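Local coordinates for universal stress protein A-like protein (PDB 2GM3) that binds AMP and belongs to the universal stress protein family, although its wider cellular role is not established, at residues 91-96 against 101-106; 106-111 against 117-122. One frame throughout, in Å; residues are numbered along the deposited sequence.

Strand 102-109 is, within this chain, the outermost strand at one margin of the five-stranded parallel sheet, and both contacts are built on it. Contact 1 closes first along the chain, where helix 81-99 turns back into the strand; contact 2 follows in series, where the strand leads into helix 112-123. Their centres are about 17 Å apart, and they share W106, which ends one segment and begins the next. A105 meets the first helix and its neighbour W106 the second, so the two helices pack against opposite faces of this strand. Together the contacts illustrate how such a strand of an AMP-binding alpha/beta domain is covered on both sides by its neighbours in sequence.

Contact 1. Residues 91-96 against 101-106; sequences FFVNKC and VGCEAW
V93 and C96 pack on C103 and A105 in a small apolar helix-on-strand contact, at the tight turn where helix 81-99 gives way to strand 102-109. The short helix and strand segments run nearly antiparallel, with their axes 8.4 Å apart at closest approach. C103 sits in the middle. Its chi1 of 63° places SG between the backbone N and the carbonyl carbon, which turns the sulfur into the groove between V93 and C96. C103 SG lies 3.6 Å from C96 CB and 3.9 Å from V93 CG2. The packing is reciprocal, since C96 SG rests 3.8 Å from C103 CB. The two sulfurs, C96 SG and C103 SG, are 4.1 Å apart, which is packing distance and not a disulfide. Further along the strand, V93 CG2, set anti to the carbonyl carbon, also reaches the methyl of A105, with 3.5 Å between V93 CG2 and A105 CB. This is the returning half of a beta-alpha-beta crossover: strand 46-54 is the parallel neighbour of strand 102-109 in the sheet, and the helix lies over the pair. V93 accordingly touches L50 as well, while F92 leans from the same helix onto L50 and sets its ring edge-to-face with F31 of helix 25-39. The polar link lies at the turn itself, where V101 N donates to C96 O over 2.9 Å. That bond is bent, with 138° at the hydrogen, and the donor stands 29° off the carbonyl plane. Beyond it, V101 carries its side chain on to I48 of the neighbouring strand.

Contact 2. Residues 106-111 against 117-122; sequences WIKTGD and CQEVKR
W106 and E119 are brought together by their torsions: a chi1 of 71° swings the indole toward helix 112-123, and E119, bent at chi2 (-76°), curls its carboxylate back to meet the ring. They join strand to following helix in the alpha/beta nucleotide-binding fold of this family, where the strand passes through G110 and the N-cap position D111 into the helix. The indole N-H is given to OE2 in a somewhat bent bond (145°), with W106 NE1 and E119 OE2 2.6 Å apart, and the oxygen lies close to the ring plane at the indole edge. The carboxylate plane is turned well away from that of the ring. Within the helix, R122 NH1 forms a salt bridge with the same carboxylate, close to OE2, and a weak bond from R122 NH1 to E119 OE1, 2.7 Å long, is part of it. K108 crosses the glutamate at about a right angle, its CG lying 3.4 Å from E119 CD, so that aliphatic carbon covers the buried acid group. Replacing E119 with an alanine would probably leave the indole N-H without its acceptor and the R122 guanidinium without its countercharge, next to another positive group. The side chain of K108 is about 5 Å from that of V53, an AMP-binding residue. The lysine ammonium forms no salt bridge with E119: K108 NZ stays 4.2 Å from E119 OE1, while the carbon before it, K108 CE, lies 3.2 Å from R122 NH1.

Contact 1. Residues 91-96 against 101-106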
loop_
_atom_site.group_PDB
_atom_site.type_symbol
_atom_site.label_atom_id
_atom_site.label_comp_id
_atom_site.label_asym_id
_atom_site.label_seq_id
_atom_site.Cartn_x
_atom_site.Cartn_y
_atom_site.Cartn_z
ATOM N N PHE A 91 -3.478 14.948 16.925
ATOM C CA PHE A 91 -2.739 13.772 17.390
ATOM C C PHE A 91 -1.651 13.350 16.399
ATOM O O PHE A 91 -0.517 13.174 16.797
ATOM C CB PHE A 91 -3.648 12.583 17.756
ATOM C CG PHE A 91 -2.882 11.307 18.019
ATOM C CD1 PHE A 91 -2.382 11.026 19.294
ATOM C CD2 PHE A 91 -2.644 10.381 16.976
ATOM C CE1 PHE A 91 -1.646 9.837 19.539
ATOM C CE2 PHE A 91 -1.908 9.197 17.208
ATOM C CZ PHE A 91 -1.421 8.925 18.487
ATOM N N PHE A 92 -1.982 13.276 15.118
ATOM C CA PHE A 92 -1.024 12.820 14.110
ATOM C C PHE A 92 0.007 13.857 13.728
ATOM O O PHE A 92 1.141 13.515 13.417
ATOM C CB PHE A 92 -1.743 12.294 12.862
ATOM C CG PHE A 92 -2.483 11.019 13.101
ATOM C CD1 PHE A 92 -3.848 11.037 13.374
ATOM C CD2 PHE A 92 -1.818 9.792 13.060
ATOM C CE1 PHE A 92 -4.551 9.845 13.589
ATOM C CE2 PHE A 92 -2.507 8.589 13.278
ATOM C CZ PHE A 92 -3.873 8.609 13.552
ATOM N N VAL A 93 -0.387 15.125 13.781
ATOM C CA VAL A 93 0.504 16.217 13.467
ATOM C C VAL A 93 1.580 16.296 14.563
ATOM O O VAL A 93 2.758 16.532 14.281
ATOM C CB VAL A 93 -0.320 17.498 13.228
ATOM C CG1 VAL A 93 0.531 18.825 13.376
ATOM C CG2 VAL A 93 -1.022 17.386 11.864
ATOM N N ASN A 94 1.185 16.031 15.799
ATOM C CA ASN A 94 2.148 15.986 16.888
ATOM C C ASN A 94 3.131 14.850 16.703
ATOM O O ASN A 94 4.322 15.022 16.951
ATOM C CB ASN A 94 1.446 15.909 18.229
ATOM C CG ASN A 94 1.028 17.272 18.733
ATOM O OD1 ASN A 94 1.863 18.134 18.959
ATOM N ND2 ASN A 94 -0.259 17.468 18.932
ATOM N N LYS A 95 2.611 13.707 16.232
ATOM C CA LYS A 95 3.399 12.501 15.989
ATOM C C LYS A 95 4.456 12.758 14.916
ATOM O O LYS A 95 5.605 12.355 15.066
ATOM C CB LYS A 95 2.490 11.343 15.571
ATOM C CG LYS A 95 1.597 10.722 16.670
ATOM C CD LYS A 95 2.385 10.219 17.878
ATOM C CE LYS A 95 2.124 11.079 19.100
ATOM N NZ LYS A 95 2.625 10.427 20.364
ATOM N N CYS A 96 4.053 13.462 13.859
ATOM C CA CYS A 96 4.948 13.910 12.802
ATOM C C CYS A 96 6.000 14.915 13.252
ATOM O O CYS A 96 7.187 14.809 12.889
ATOM C CB CYS A 96 4.120 14.516 11.685
ATOM S SG CYS A 96 3.202 13.248 10.830
ATOM N N VAL A 101 9.071 14.817 10.710
ATOM C CA VAL A 101 8.526 14.611 9.368
ATOM C C VAL A 101 7.561 15.747 9.038
ATOM O O VAL A 101 6.620 15.999 9.814
ATOM C CB VAL A 101 7.666 13.297 9.283
ATOM C CG1 VAL A 101 7.409 12.906 7.846
ATOM C CG2 VAL A 101 8.307 12.142 10.031
ATOM N N GLY A 102 7.749 16.392 7.885
ATOM C CA GLY A 102 6.808 17.398 7.404
ATOM C C GLY A 102 5.431 16.748 7.208
ATOM O O GLY A 102 5.319 15.576 6.787
ATOM N N CYS A 103 4.386 17.503 7.533
ATOM C CA CYS A 103 3.034 17.043 7.327
ATOM C C CYS A 103 2.070 18.166 7.000
ATOM O O CYS A 103 2.323 19.334 7.283
ATOM C CB CYS A 103 2.524 16.270 8.557
ATOM S SG CYS A 103 2.420 17.225 10.046
ATOM N N GLU A 104 0.962 17.782 6.396
ATOM C CA GLU A 104 -0.174 18.641 6.185
ATOM C C GLU A 104 -1.392 17.862 6.585
ATOM O O GLU A 104 -1.533 16.700 6.226
ATOM C CB GLU A 104 -0.280 19.007 4.721
ATOM C CG GLU A 104 0.799 19.956 4.308
ATOM C CD GLU A 104 0.476 20.697 3.017
ATOM O OE1 GLU A 104 -0.185 20.133 2.113
ATOM O OE2 GLU A 104 0.895 21.857 2.914
ATOM N N ALA A 105 -2.290 18.488 7.321
ATOM C CA ALA A 105 -3.466 17.762 7.777
ATOM C C ALA A 105 -4.692 18.606 7.555
ATOM O O ALA A 105 -4.681 19.801 7.818
ATOM C CB ALA A 105 -3.330 17.393 9.246
ATOM N N TRP A 106 -5.751 17.975 7.055
ATOM C CA TRP A 106 -7.000 18.694 6.858
ATOM C C TRP A 106 -8.191 17.758 6.877
ATOM O O TRP A 106 -8.048 16.511 6.883
ATOM C CB TRP A 106 -6.959 19.486 5.569
ATOM C CG TRP A 106 -7.018 18.635 4.396
ATOM C CD1 TRP A 106 -8.111 18.367 3.647
ATOM C CD2 TRP A 106 -5.941 17.896 3.822
ATOM N NE1 TRP A 106 -7.794 17.504 2.654
ATOM C CE2 TRP A 106 -6.462 17.204 2.720
ATOM C CE3 TRP A 106 -4.578 17.766 4.125
ATOM C CZ2 TRP A 106 -5.669 16.378 1.892
ATOM C CZ3 TRP A 106 -3.784 16.956 3.297
ATOM C CH2 TRP A 106 -4.340 16.261 2.203
#

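Contact 2. Residues 106-111 against 117-122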
loop_
_atom_site.group_PDB
_atom_site.type_symbol
_atom_site.label_atom_id
_atom_site.label_comp_id
_atom_site.label_asym_id
_atom_site.label_seq_id
_atom_site.Cartn_x
_atom_site.Cartn_y
_atom_site.Cartn_z
ATOM N N TRP A 106 -5.751 17.975 7.055
ATOM C CA TRP A 106 -7.000 18.694 6.858
ATOM C C TRP A 106 -8.191 17.758 6.877
ATOM O O TRP A 106 -8.048 16.511 6.883
ATOM C CB TRP A 106 -6.959 19.486 5.569
ATOM C CG TRP A 106 -7.018 18.635 4.396
ATOM C CD1 TRP A 106 -8.111 18.367 3.647
ATOM C CD2 TRP A 106 -5.941 17.896 3.822
ATOM N NE1 TRP A 106 -7.794 17.504 2.654
ATOM C CE2 TRP A 106 -6.462 17.204 2.720
ATOM C CE3 TRP A 106 -4.578 17.766 4.125
ATOM C CZ2 TRP A 106 -5.669 16.378 1.892
ATOM C CZ3 TRP A 106 -3.784 16.956 3.297
ATOM C CH2 TRP A 106 -4.340 16.261 2.203
ATOM N N ILE A 107 -9.364 18.383 6.869
ATOM C CA ILE A 107 -10.625 17.691 6.947
ATOM C C ILE A 107 -11.431 17.992 5.698
ATOM O O ILE A 107 -11.449 19.123 5.229
ATOM C CB ILE A 107 -11.383 18.157 8.201
ATOM C CG1 ILE A 107 -10.602 17.692 9.445
ATOM C CG2 ILE A 107 -12.829 17.618 8.180
ATOM C CD1 ILE A 107 -11.093 18.182 10.800
ATOM N N LYS A 108 -12.052 16.954 5.144
ATOM C CA LYS A 108 -13.048 17.092 4.103
ATOM C C LYS A 108 -14.339 16.465 4.597
ATOM O O LYS A 108 -14.321 15.648 5.519
ATOM C CB LYS A 108 -12.550 16.415 2.830
ATOM C CG LYS A 108 -11.417 17.166 2.134
ATOM C CD LYS A 108 -11.923 18.417 1.413
ATOM C CE LYS A 108 -10.779 19.203 0.814
ATOM N NZ LYS A 108 -11.243 20.546 0.309
ATOM N N THR A 109 -15.459 16.836 4.008
ATOM C CA THR A 109 -16.747 16.310 4.429
ATOM C C THR A 109 -17.343 15.391 3.354
ATOM O O THR A 109 -17.119 15.592 2.156
ATOM C CB THR A 109 -17.708 17.500 4.784
ATOM O OG1 THR A 109 -17.103 18.317 5.796
ATOM C CG2 THR A 109 -19.082 17.024 5.293
ATOM N N GLY A 110 -18.102 14.387 3.786
ATOM C CA GLY A 110 -18.882 13.563 2.865
ATOM C C GLY A 110 -18.684 12.101 3.169
ATOM O O GLY A 110 -18.307 11.745 4.291
ATOM N N ASP A 111 -18.942 11.243 2.177
ATOM C CA ASP A 111 -18.699 9.809 2.356
ATOM C C ASP A 111 -17.182 9.523 2.335
ATOM O O ASP A 111 -16.501 9.817 1.337
ATOM C CB ASP A 111 -19.467 8.953 1.340
ATOM C CG ASP A 111 -19.064 7.477 1.404
ATOM O OD1 ASP A 111 -18.614 7.009 2.483
ATOM O OD2 ASP A 111 -19.158 6.780 0.378
ATOM N N CYS A 117 -10.889 9.080 -2.212
ATOM C CA CYS A 117 -10.590 8.961 -3.626
ATOM C C CYS A 117 -10.612 10.289 -4.362
ATOM O O CYS A 117 -9.794 10.515 -5.252
ATOM C CB CYS A 117 -11.520 7.943 -4.312
ATOM S SG CYS A 117 -11.119 6.254 -3.817
ATOM N N GLN A 118 -11.548 11.165 -4.020
ATOM C CA GLN A 118 -11.581 12.490 -4.649
ATOM C C GLN A 118 -10.322 13.258 -4.251
ATOM O O GLN A 118 -9.709 13.947 -5.062
ATOM C CB GLN A 118 -12.804 13.288 -4.226
ATOM C CG GLN A 118 -14.132 12.796 -4.785
ATOM C CD GLN A 118 -15.293 13.610 -4.195
ATOM O OE1 GLN A 118 -15.542 13.573 -2.987
ATOM N NE2 GLN A 118 -15.977 14.378 -5.042
ATOM N N GLU A 119 -9.905 13.081 -3.008
ATOM C CA GLU A 119 -8.751 13.797 -2.494
ATOM C C GLU A 119 -7.458 13.293 -3.118
ATOM O O GLU A 119 -6.572 14.099 -3.474
ATOM C CB GLU A 119 -8.734 13.774 -0.973
ATOM C CG GLU A 119 -9.839 14.655 -0.367
ATOM C CD GLU A 119 -9.497 16.139 -0.444
ATOM O OE1 GLU A 119 -10.057 16.857 -1.321
ATOM O OE2 GLU A 119 -8.632 16.588 0.342
ATOM N N VAL A 120 -7.382 11.981 -3.334
ATOM C CA VAL A 120 -6.256 11.410 -4.078
ATOM C C VAL A 120 -6.087 12.061 -5.427
ATOM O O VAL A 120 -4.979 12.461 -5.775
ATOM C CB VAL A 120 -6.356 9.871 -4.201
ATOM C CG1 VAL A 120 -5.375 9.355 -5.256
ATOM C CG2 VAL A 120 -6.132 9.218 -2.819
ATOM N N LYS A 121 -7.167 12.191 -6.186
ATOM C CA LYS A 121 -7.021 12.827 -7.484
ATOM C C LYS A 121 -6.834 14.348 -7.485
ATOM O O LYS A 121 -6.360 14.902 -8.469
ATOM C CB LYS A 121 -8.031 12.336 -8.542
ATOM C CG LYS A 121 -9.483 12.156 -8.120
ATOM C CD LYS A 121 -10.049 10.886 -8.819
ATOM C CE LYS A 121 -11.492 11.066 -9.263
ATOM N NZ LYS A 121 -11.564 12.057 -10.389
ATOM N N ARG A 122 -7.122 15.003 -6.357
ATOM C CA ARG A 122 -6.967 16.459 -6.223
ATOM C C ARG A 122 -5.539 16.761 -5.776
ATOM O O ARG A 122 -4.865 17.602 -6.349
ATOM C CB ARG A 122 -7.971 16.989 -5.179
ATOM C CG ARG A 122 -8.227 18.506 -5.118
ATOM C CD ARG A 122 -8.740 18.942 -3.724
ATOM N NE ARG A 122 -7.610 19.479 -2.995
ATOM C CZ ARG A 122 -7.343 19.329 -1.711
ATOM N NH1 ARG A 122 -8.126 18.664 -0.892
ATOM N NH2 ARG A 122 -6.247 19.870 -1.243
#